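Local atomic coordinates of pngf-ii (Elizabethkingia meningoseptica, PDB entry 4R4X), a protein that is a peptide:N-glycosidase, a hydrolase that probably releases N-linked glycans from glycoproteins by cutting the bond between sugar and asparagine. Residues A[232-237]-A[360-365]; A[189-194]-A[217-222]. All blocks are in the same frame, centred on the assembly; numbering follows the deposited sequence.

Interaction 1. Residues A[232-237]-A[360-365]; sequences IFVELK and ISLELS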
ATOM      1  N   ILE A 232      -5.436  -2.116   4.601  1.00 12.16           N
ATOM      2  CA  ILE A 232      -5.672  -1.807   3.192  1.00 12.39           C
ATOM      3  C   ILE A 232      -4.958  -0.515   2.817  1.00 11.98           C
ATOM      4  O   ILE A 232      -5.068   0.501   3.523  1.00 11.25           O
ATOM      5  CB  ILE A 232      -7.160  -1.599   2.874  1.00 12.58           C
ATOM      6  CG1 ILE A 232      -8.058  -2.662   3.503  1.00 13.06           C
ATOM      7  CG2 ILE A 232      -7.355  -1.596   1.369  1.00 12.92           C
ATOM      8  CD1 ILE A 232      -9.521  -2.268   3.531  1.00 13.50           C
ATOM      9  N   PHE A 233      -4.239  -0.562   1.704  1.00 11.61           N
ATOM     10  CA  PHE A 233      -3.498   0.574   1.210  1.00 12.01           C
ATOM     11  C   PHE A 233      -3.811   0.762  -0.280  1.00 12.29           C
ATOM     12  O   PHE A 233      -4.153  -0.197  -0.992  1.00 12.88           O
ATOM     13  CB  PHE A 233      -1.979   0.352   1.341  1.00 12.04           C
ATOM     14  CG  PHE A 233      -1.454   0.408   2.744  1.00 12.26           C
ATOM     15  CD1 PHE A 233      -1.665  -0.624   3.614  1.00 12.40           C
ATOM     16  CD2 PHE A 233      -0.682   1.500   3.168  1.00 12.88           C
ATOM     17  CE1 PHE A 233      -1.163  -0.569   4.908  1.00 12.57           C
ATOM     18  CE2 PHE A 233      -0.178   1.564   4.467  1.00 13.07           C
ATOM     19  CZ  PHE A 233      -0.434   0.525   5.337  1.00 12.38           C
ATOM     20  N   VAL A 234      -3.697   2.009  -0.736  1.00 12.27           N
ATOM     21  CA  VAL A 234      -3.849   2.338  -2.132  1.00 12.13           C
ATOM     22  C   VAL A 234      -2.574   3.002  -2.572  1.00 12.13           C
ATOM     23  O   VAL A 234      -2.074   3.882  -1.865  1.00 11.77           O
ATOM     24  CB  VAL A 234      -5.070   3.242  -2.387  1.00 12.41           C
ATOM     25  CG1 VAL A 234      -5.029   4.522  -1.548  1.00 12.61           C
ATOM     26  CG2 VAL A 234      -5.187   3.568  -3.864  1.00 12.69           C
ATOM     27  N   GLU A 235      -2.048   2.566  -3.721  1.00 12.77           N
ATOM     28  CA  GLU A 235      -0.788   3.098  -4.263  1.00 13.69           C
ATOM     29  C   GLU A 235      -0.900   3.573  -5.707  1.00 13.18           C
ATOM     30  O   GLU A 235      -1.317   2.830  -6.600  1.00 11.93           O
ATOM     31  CB  GLU A 235       0.340   2.078  -4.159  1.00 14.82           C
ATOM     32  CG  GLU A 235       1.721   2.659  -4.522  1.00 16.26           C
ATOM     33  CD  GLU A 235       2.858   1.693  -4.189  1.00 17.63           C
ATOM     34  OE1 GLU A 235       3.896   2.127  -3.662  1.00 18.88           O
ATOM     35  OE2 GLU A 235       2.718   0.484  -4.463  1.00 19.89           O
ATOM     36  N   LEU A 236      -0.499   4.823  -5.925  1.00 13.41           N
ATOM     37  CA  LEU A 236      -0.540   5.454  -7.229  1.00 13.94           C
ATOM     38  C   LEU A 236       0.863   5.915  -7.598  1.00 14.39           C
ATOM     39  O   LEU A 236       1.612   6.417  -6.729  1.00 14.11           O
ATOM     40  CB  LEU A 236      -1.497   6.655  -7.199  1.00 15.13           C
ATOM     41  CG  LEU A 236      -1.650   7.348  -8.570  1.00 16.87           C
ATOM     42  CD1 LEU A 236      -3.090   7.673  -8.893  1.00 18.65           C
ATOM     43  CD2 LEU A 236      -0.798   8.585  -8.655  1.00 18.44           C
ATOM     44  N   LYS A 237       1.220   5.740  -8.868  1.00 13.74           N
ATOM     45  CA  LYS A 237       2.481   6.253  -9.400  1.00 14.23           C
ATOM     46  C   LYS A 237       2.122   7.173 -10.550  1.00 13.76           C
ATOM     47  O   LYS A 237       1.211   6.886 -11.305  1.00 13.74           O
ATOM     48  CB  LYS A 237       3.382   5.116  -9.909  1.00 15.60           C
ATOM     49  CG  LYS A 237       3.684   3.993  -8.946  1.00 18.17           C
ATOM     50  CD  LYS A 237       4.453   4.436  -7.710  1.00 19.08           C
ATOM     51  CE  LYS A 237       4.751   3.236  -6.799  1.00 20.25           C
ATOM     52  NZ  LYS A 237       5.682   2.269  -7.457  1.00 20.98           N
ATOM     53  N   ILE A 360      -0.567   7.448 -15.204  1.00 14.46           N
ATOM     54  CA  ILE A 360      -0.542   6.824 -13.882  1.00 14.45           C
ATOM     55  C   ILE A 360      -0.675   5.298 -13.904  1.00 14.17           C
ATOM     56  O   ILE A 360      -1.101   4.687 -14.908  1.00 13.23           O
ATOM     57  CB  ILE A 360      -1.653   7.374 -12.947  1.00 15.63           C
ATOM     58  CG1 ILE A 360      -3.008   6.795 -13.340  1.00 17.13           C
ATOM     59  CG2 ILE A 360      -1.672   8.888 -12.973  1.00 15.88           C
ATOM     60  CD1 ILE A 360      -4.101   7.002 -12.327  1.00 19.37           C
ATOM     61  N   SER A 361      -0.275   4.712 -12.775  1.00 13.75           N
ATOM     62  CA  SER A 361      -0.604   3.357 -12.386  1.00 14.01           C
ATOM     63  C   SER A 361      -1.267   3.425 -11.020  1.00 13.09           C
ATOM     64  O   SER A 361      -0.996   4.342 -10.252  1.00 13.21           O
ATOM     65  CB  SER A 361       0.647   2.475 -12.332  1.00 15.31           C
ATOM     66  OG  SER A 361       1.238   2.418 -13.644  1.00 17.81           O
ATOM     67  N   LEU A 362      -2.132   2.464 -10.736  1.00 12.76           N
ATOM     68  CA  LEU A 362      -2.880   2.421  -9.493  1.00 12.89           C
ATOM     69  C   LEU A 362      -3.227   0.989  -9.106  1.00 13.72           C
ATOM     70  O   LEU A 362      -3.701   0.204  -9.954  1.00 13.95           O
ATOM     71  CB  LEU A 362      -4.168   3.211  -9.648  1.00 12.89           C
ATOM     72  CG  LEU A 362      -5.123   3.226  -8.467  1.00 12.70           C
ATOM     73  CD1 LEU A 362      -4.491   4.027  -7.353  1.00 12.62           C
ATOM     74  CD2 LEU A 362      -6.455   3.821  -8.902  1.00 12.74           C
ATOM     75  N   GLU A 363      -3.019   0.663  -7.829  1.00 13.53           N
ATOM     76  CA  GLU A 363      -3.422  -0.621  -7.267  1.00 13.96           C
ATOM     77  C   GLU A 363      -3.835  -0.459  -5.806  1.00 14.18           C
ATOM     78  O   GLU A 363      -3.509   0.545  -5.155  1.00 13.69           O
ATOM     79  CB  GLU A 363      -2.291  -1.662  -7.418  1.00 14.86           C
ATOM     80  CG  GLU A 363      -1.055  -1.393  -6.566  1.00 16.20           C
ATOM     81  CD  GLU A 363       0.106  -2.342  -6.837  1.00 18.34           C
ATOM     82  OE1 GLU A 363       0.798  -2.730  -5.867  1.00 18.00           O
ATOM     83  OE2 GLU A 363       0.336  -2.714  -8.012  1.00 20.52           O
ATOM     84  N   LEU A 364      -4.590  -1.434  -5.322  1.00 14.81           N
ATOM     85  CA  LEU A 364      -4.877  -1.612  -3.922  1.00 15.01           C
ATOM     86  C   LEU A 364      -4.133  -2.821  -3.389  1.00 14.76           C
ATOM     87  O   LEU A 364      -3.857  -3.772  -4.134  1.00 15.78           O
ATOM     88  CB  LEU A 364      -6.375  -1.837  -3.711  1.00 16.62           C
ATOM     89  CG  LEU A 364      -7.392  -0.873  -4.309  1.00 19.12           C
ATOM     90  CD1 LEU A 364      -8.813  -1.293  -3.942  1.00 20.00           C
ATOM     91  CD2 LEU A 364      -7.140   0.539  -3.826  1.00 18.92           C
ATOM     92  N   SER A 365      -3.791  -2.804  -2.109  1.00 13.86           N
ATOM     93  CA  SER A 365      -3.244  -3.986  -1.465  1.00 13.54           C
ATOM     94  C   SER A 365      -3.942  -4.234  -0.128  1.00 13.50           C
ATOM     95  O   SER A 365      -4.265  -3.284   0.629  1.00 12.63           O
ATOM     96  CB  SER A 365      -1.735  -3.868  -1.253  1.00 13.71           C
ATOM     97  OG  SER A 365      -1.403  -2.801  -0.397  1.00 13.76           O
TER
HETATM   98  O   HOH W   1       1.024  -1.438  -3.487  1.00 21.37           O

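Interaction 2. Residues A[189-194]-A[217-222]; sequences PVFENE and ILKKVK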
ATOM      1  N   PRO A 189      -5.045  -5.022  -8.917  1.00 15.39           N
ATOM      2  CA  PRO A 189      -4.644  -4.101  -9.976  1.00 15.70           C
ATOM      3  C   PRO A 189      -5.817  -3.264 -10.436  1.00 15.60           C
ATOM      4  O   PRO A 189      -6.942  -3.780 -10.540  1.00 15.09           O
ATOM      5  CB  PRO A 189      -4.153  -5.024 -11.109  1.00 16.66           C
ATOM      6  CG  PRO A 189      -4.323  -6.426 -10.635  1.00 17.05           C
ATOM      7  CD  PRO A 189      -5.160  -6.414  -9.394  1.00 16.38           C
ATOM      8  N   VAL A 190      -5.573  -1.981 -10.683  1.00 15.01           N
ATOM      9  CA  VAL A 190      -6.601  -1.105 -11.215  1.00 14.96           C
ATOM     10  C   VAL A 190      -6.159  -0.513 -12.548  1.00 15.32           C
ATOM     11  O   VAL A 190      -6.777  -0.809 -13.566  1.00 14.97           O
ATOM     12  CB  VAL A 190      -6.972   0.018 -10.220  1.00 15.47           C
ATOM     13  CG1 VAL A 190      -8.142   0.824 -10.748  1.00 16.20           C
ATOM     14  CG2 VAL A 190      -7.317  -0.571  -8.871  1.00 16.07           C
ATOM     15  N   PHE A 191      -5.111   0.321 -12.540  1.00 15.14           N
ATOM     16  CA  PHE A 191      -4.605   0.964 -13.773  1.00 15.09           C
ATOM     17  C   PHE A 191      -3.120   0.728 -13.932  1.00 16.50           C
ATOM     18  O   PHE A 191      -2.364   0.696 -12.943  1.00 14.59           O
ATOM     19  CB  PHE A 191      -4.876   2.483 -13.828  1.00 14.91           C
ATOM     20  CG  PHE A 191      -6.326   2.865 -13.724  1.00 14.81           C
ATOM     21  CD1 PHE A 191      -7.264   2.404 -14.630  1.00 14.86           C
ATOM     22  CD2 PHE A 191      -6.752   3.734 -12.730  1.00 14.84           C
ATOM     23  CE1 PHE A 191      -8.589   2.767 -14.528  1.00 14.41           C
ATOM     24  CE2 PHE A 191      -8.078   4.074 -12.600  1.00 15.01           C
ATOM     25  CZ  PHE A 191      -9.007   3.601 -13.515  1.00 15.14           C
ATOM     26  N   GLU A 192      -2.689   0.561 -15.181  1.00 17.68           N
ATOM     27  CA  GLU A 192      -1.274   0.438 -15.502  1.00 19.59           C
ATOM     28  C   GLU A 192      -0.927   1.329 -16.693  1.00 18.89           C
ATOM     29  O   GLU A 192      -1.512   1.181 -17.760  1.00 16.86           O
ATOM     30  CB  GLU A 192      -0.920  -1.018 -15.829  1.00 24.08           C
ATOM     31  CG  GLU A 192       0.566  -1.215 -16.069  1.00 27.91           C
ATOM     32  CD  GLU A 192       0.998  -2.679 -15.990  1.00 33.97           C
ATOM     33  OE1 GLU A 192       2.177  -2.927 -15.633  1.00 37.77           O
ATOM     34  OE2 GLU A 192       0.160  -3.576 -16.254  1.00 36.72           O
ATOM     35  N   ASN A 193      -0.011   2.270 -16.471  1.00 18.28           N
ATOM     36  CA  ASN A 193       0.391   3.253 -17.453  1.00 18.89           C
ATOM     37  C   ASN A 193      -0.782   3.846 -18.247  1.00 17.82           C
ATOM     38  O   ASN A 193      -0.757   3.848 -19.460  1.00 17.85           O
ATOM     39  CB  ASN A 193       1.430   2.628 -18.402  1.00 21.25           C
ATOM     40  CG  ASN A 193       2.651   2.087 -17.650  1.00 23.53           C
ATOM     41  OD1 ASN A 193       3.124   2.689 -16.679  1.00 26.18           O
ATOM     42  ND2 ASN A 193       3.152   0.944 -18.085  1.00 25.25           N
ATOM     43  N   GLU A 194      -1.779   4.367 -17.545  1.00 17.01           N
ATOM     44  CA  GLU A 194      -2.965   4.968 -18.161  1.00 17.56           C
ATOM     45  C   GLU A 194      -2.827   6.464 -18.296  1.00 16.23           C
ATOM     46  O   GLU A 194      -2.543   7.156 -17.329  1.00 15.31           O
ATOM     47  CB  GLU A 194      -4.234   4.738 -17.329  1.00 19.04           C
ATOM     48  CG  GLU A 194      -4.989   3.452 -17.558  1.00 21.33           C
ATOM     49  CD  GLU A 194      -5.212   3.060 -19.010  1.00 21.96           C
ATOM     50  OE1 GLU A 194      -4.913   1.876 -19.305  1.00 23.24           O
ATOM     51  OE2 GLU A 194      -5.684   3.887 -19.825  1.00 21.80           O
ATOM     52  N   ILE A 217     -10.640   8.736 -15.272  1.00 13.74           N
ATOM     53  CA  ILE A 217     -10.682   7.346 -15.706  1.00 14.50           C
ATOM     54  C   ILE A 217     -11.313   6.475 -14.608  1.00 15.55           C
ATOM     55  O   ILE A 217     -11.014   6.639 -13.410  1.00 15.53           O
ATOM     56  CB  ILE A 217      -9.292   6.803 -16.123  1.00 14.34           C
ATOM     57  CG1 ILE A 217      -8.276   6.897 -14.982  1.00 14.85           C
ATOM     58  CG2 ILE A 217      -8.768   7.575 -17.335  1.00 15.43           C
ATOM     59  CD1 ILE A 217      -6.884   6.435 -15.360  1.00 14.65           C
ATOM     60  N   LEU A 218     -12.139   5.515 -15.016  1.00 15.33           N
ATOM     61  CA  LEU A 218     -12.971   4.761 -14.068  1.00 17.13           C
ATOM     62  C   LEU A 218     -13.098   3.303 -14.497  1.00 16.84           C
ATOM     63  O   LEU A 218     -13.211   3.029 -15.679  1.00 16.65           O
ATOM     64  CB  LEU A 218     -14.369   5.380 -14.044  1.00 19.15           C
ATOM     65  CG  LEU A 218     -15.279   4.930 -12.904  1.00 21.70           C
ATOM     66  CD1 LEU A 218     -14.851   5.618 -11.632  1.00 22.53           C
ATOM     67  CD2 LEU A 218     -16.746   5.267 -13.150  1.00 23.01           C
ATOM     68  N   LYS A 219     -13.091   2.376 -13.547  1.00 16.26           N
ATOM     69  CA  LYS A 219     -13.424   0.994 -13.868  1.00 17.37           C
ATOM     70  C   LYS A 219     -14.124   0.317 -12.705  1.00 17.55           C
ATOM     71  O   LYS A 219     -14.180   0.856 -11.589  1.00 16.84           O
ATOM     72  CB  LYS A 219     -12.191   0.197 -14.292  1.00 17.70           C
ATOM     73  CG  LYS A 219     -11.139   0.004 -13.236  1.00 18.64           C
ATOM     74  CD  LYS A 219     -10.199  -1.183 -13.523  1.00 19.74           C
ATOM     75  CE  LYS A 219      -9.607  -1.171 -14.909  1.00 19.45           C
ATOM     76  NZ  LYS A 219      -8.640  -2.283 -15.113  1.00 19.24           N
ATOM     77  N   LYS A 220     -14.673  -0.856 -12.987  1.00 18.37           N
ATOM     78  CA  LYS A 220     -15.255  -1.697 -11.952  1.00 20.17           C
ATOM     79  C   LYS A 220     -14.200  -2.707 -11.530  1.00 20.33           C
ATOM     80  O   LYS A 220     -13.521  -3.311 -12.388  1.00 19.31           O
ATOM     81  CB  LYS A 220     -16.491  -2.438 -12.463  1.00 23.44           C
ATOM     82  CG  LYS A 220     -17.699  -1.572 -12.736  1.00 27.06           C
ATOM     83  CD  LYS A 220     -18.979  -2.386 -12.955  1.00 30.97           C
ATOM     84  CE  LYS A 220     -18.812  -3.391 -14.089  1.00 33.95           C
ATOM     85  NZ  LYS A 220     -20.102  -3.767 -14.751  1.00 38.79           N
ATOM     86  N   VAL A 221     -14.016  -2.869 -10.224  1.00 18.40           N
ATOM     87  CA  VAL A 221     -13.095  -3.868  -9.707  1.00 18.20           C
ATOM     88  C   VAL A 221     -13.748  -4.665  -8.574  1.00 18.76           C
ATOM     89  O   VAL A 221     -14.464  -4.105  -7.740  1.00 16.76           O
ATOM     90  CB  VAL A 221     -11.744  -3.266  -9.227  1.00 19.10           C
ATOM     91  CG1 VAL A 221     -11.093  -2.470 -10.332  1.00 19.05           C
ATOM     92  CG2 VAL A 221     -11.918  -2.377  -8.018  1.00 21.25           C
ATOM     93  N   LYS A 222     -13.505  -5.972  -8.555  1.00 18.64           N
ATOM     94  CA  LYS A 222     -14.075  -6.817  -7.530  1.00 21.21           C
ATOM     95  C   LYS A 222     -13.131  -6.910  -6.321  1.00 18.71           C
ATOM     96  O   LYS A 222     -11.986  -7.267  -6.452  1.00 18.23           O
ATOM     97  CB  LYS A 222     -14.413  -8.208  -8.087  1.00 24.09           C
ATOM     98  CG  LYS A 222     -15.018  -9.139  -7.032  1.00 29.45           C
ATOM     99  CD  LYS A 222     -16.163  -8.483  -6.250  1.00 32.91           C
ATOM    100  CE  LYS A 222     -16.937  -9.475  -5.384  1.00 35.85           C
ATOM    101  NZ  LYS A 222     -16.137  -9.924  -4.211  1.00 37.21           N
TER

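Interaction 1. Residues A[232-237]-A[360-365]
E235 sets CG anti to its backbone N (chi1 -172°), E363 sets CG between N and the carbonyl carbon (chi1 68°), and both chains then run extended, which lays them side by side on one face of an antiparallel pair. These are the two inner strands of a four-stranded sheet in the PNGase F-type domain. The carboxylate planes are turned 61° apart, with E235 OE2 and E363 OE1 separated by 4.0 Å. Such like charges would be expected to repel, but one water donates to both E235 OE2 and E363 OE1, at 2.7 Å from each. Six backbone bonds hold the strands in register through the hydrogen-bonded pairs F233–S365, E235–E363 and K237–S361; E235 N to E363 O, 2.9 Å, is nearly straight. On the face that carries E235 and E363, S365 is small enough to tuck its hydroxyl beside F233 CB, where R329 and H367 bind it. The opposite face is branched and aliphatic: V234 and L236 pack on M300, L236 also on F302, and L362 on V190 and F191 of strand 186-196. There V234 CG2 meets L364 CD2 and L362 CD1, each at 3.6 Å, and L236 CD1 touches I360 CD1 at 3.6 Å.

Interaction 2. Residues A[189-194]-A[217-222]
F191 and I217 make the centre of this contact. The methyl CD1 of I217 sits 3.7 Å from the centroid of the F191 ring and only 8° off its normal, a CH-pi contact over the face, while I217 CG1 reaches F191 CZ at 3.7 Å. The opposite ring face is covered by V190 CG1, from the residue just before it, so the phenyl group is sandwiched between two aliphatic branches. I217 suits this place because its longer branch, with CD1 fully extended, carries a methyl out to the ring centre; the same CD1 also meets E194 CB at 3.7 Å.

K219 serves two ends at once. K219 CG lies 4.0 Å from both V190 CG1 and F191 CE1, and the chain then bends at chi3 (51°), bringing K219 NZ to V190 O at 2.8 Å. The ammonium approaches in the carbonyl plane. Lysine suits the place because its methylenes pack on V190 and F191 while NZ bonds V190 O. V190 CG1 and V221 CG1 continue the apolar seam more loosely.

What presents these groups is the irregular edge strand. V190 and F191 both face L362 in a classic beta bulge, and N193 with E194 faces I360 in a G1 bulge, N193 taking up positive phi. E194 bends at chi2 and forms a salt bridge with R210, while I208 packs on F191, E194 and I217.

The strands do not pair: their axes pass 8.3 Å apart. Strand 186-196 borders the four-stranded sheet beside strand 358-367, and strand 216-222 lies between strands 209-211 and 343-350 of the other sheet, so these side chains pack the interface between the two sheets.

Overall arrangement
Along the chain, both segments of interaction 2 come ahead of those of interaction 1, and strand 216-222 is followed directly by strand 231-240. The centres of the two interactions lie about 10 Å apart, and strand 358-367 joins them: it pairs with strand 231-240 on one side and with strand 186-196 on the other. Interaction 1 is therefore pairing within the four-stranded sheet, whereas interaction 2 fastens the edge of that sheet to a larger antiparallel sheet. Probable backbone bonds from I360 O to E194 N and from L362 N to F191 O connect the two directly. Both belong to the layered beta architecture of the region matching the PNGase F N-terminal family, consistent with the sandwich fold of this family.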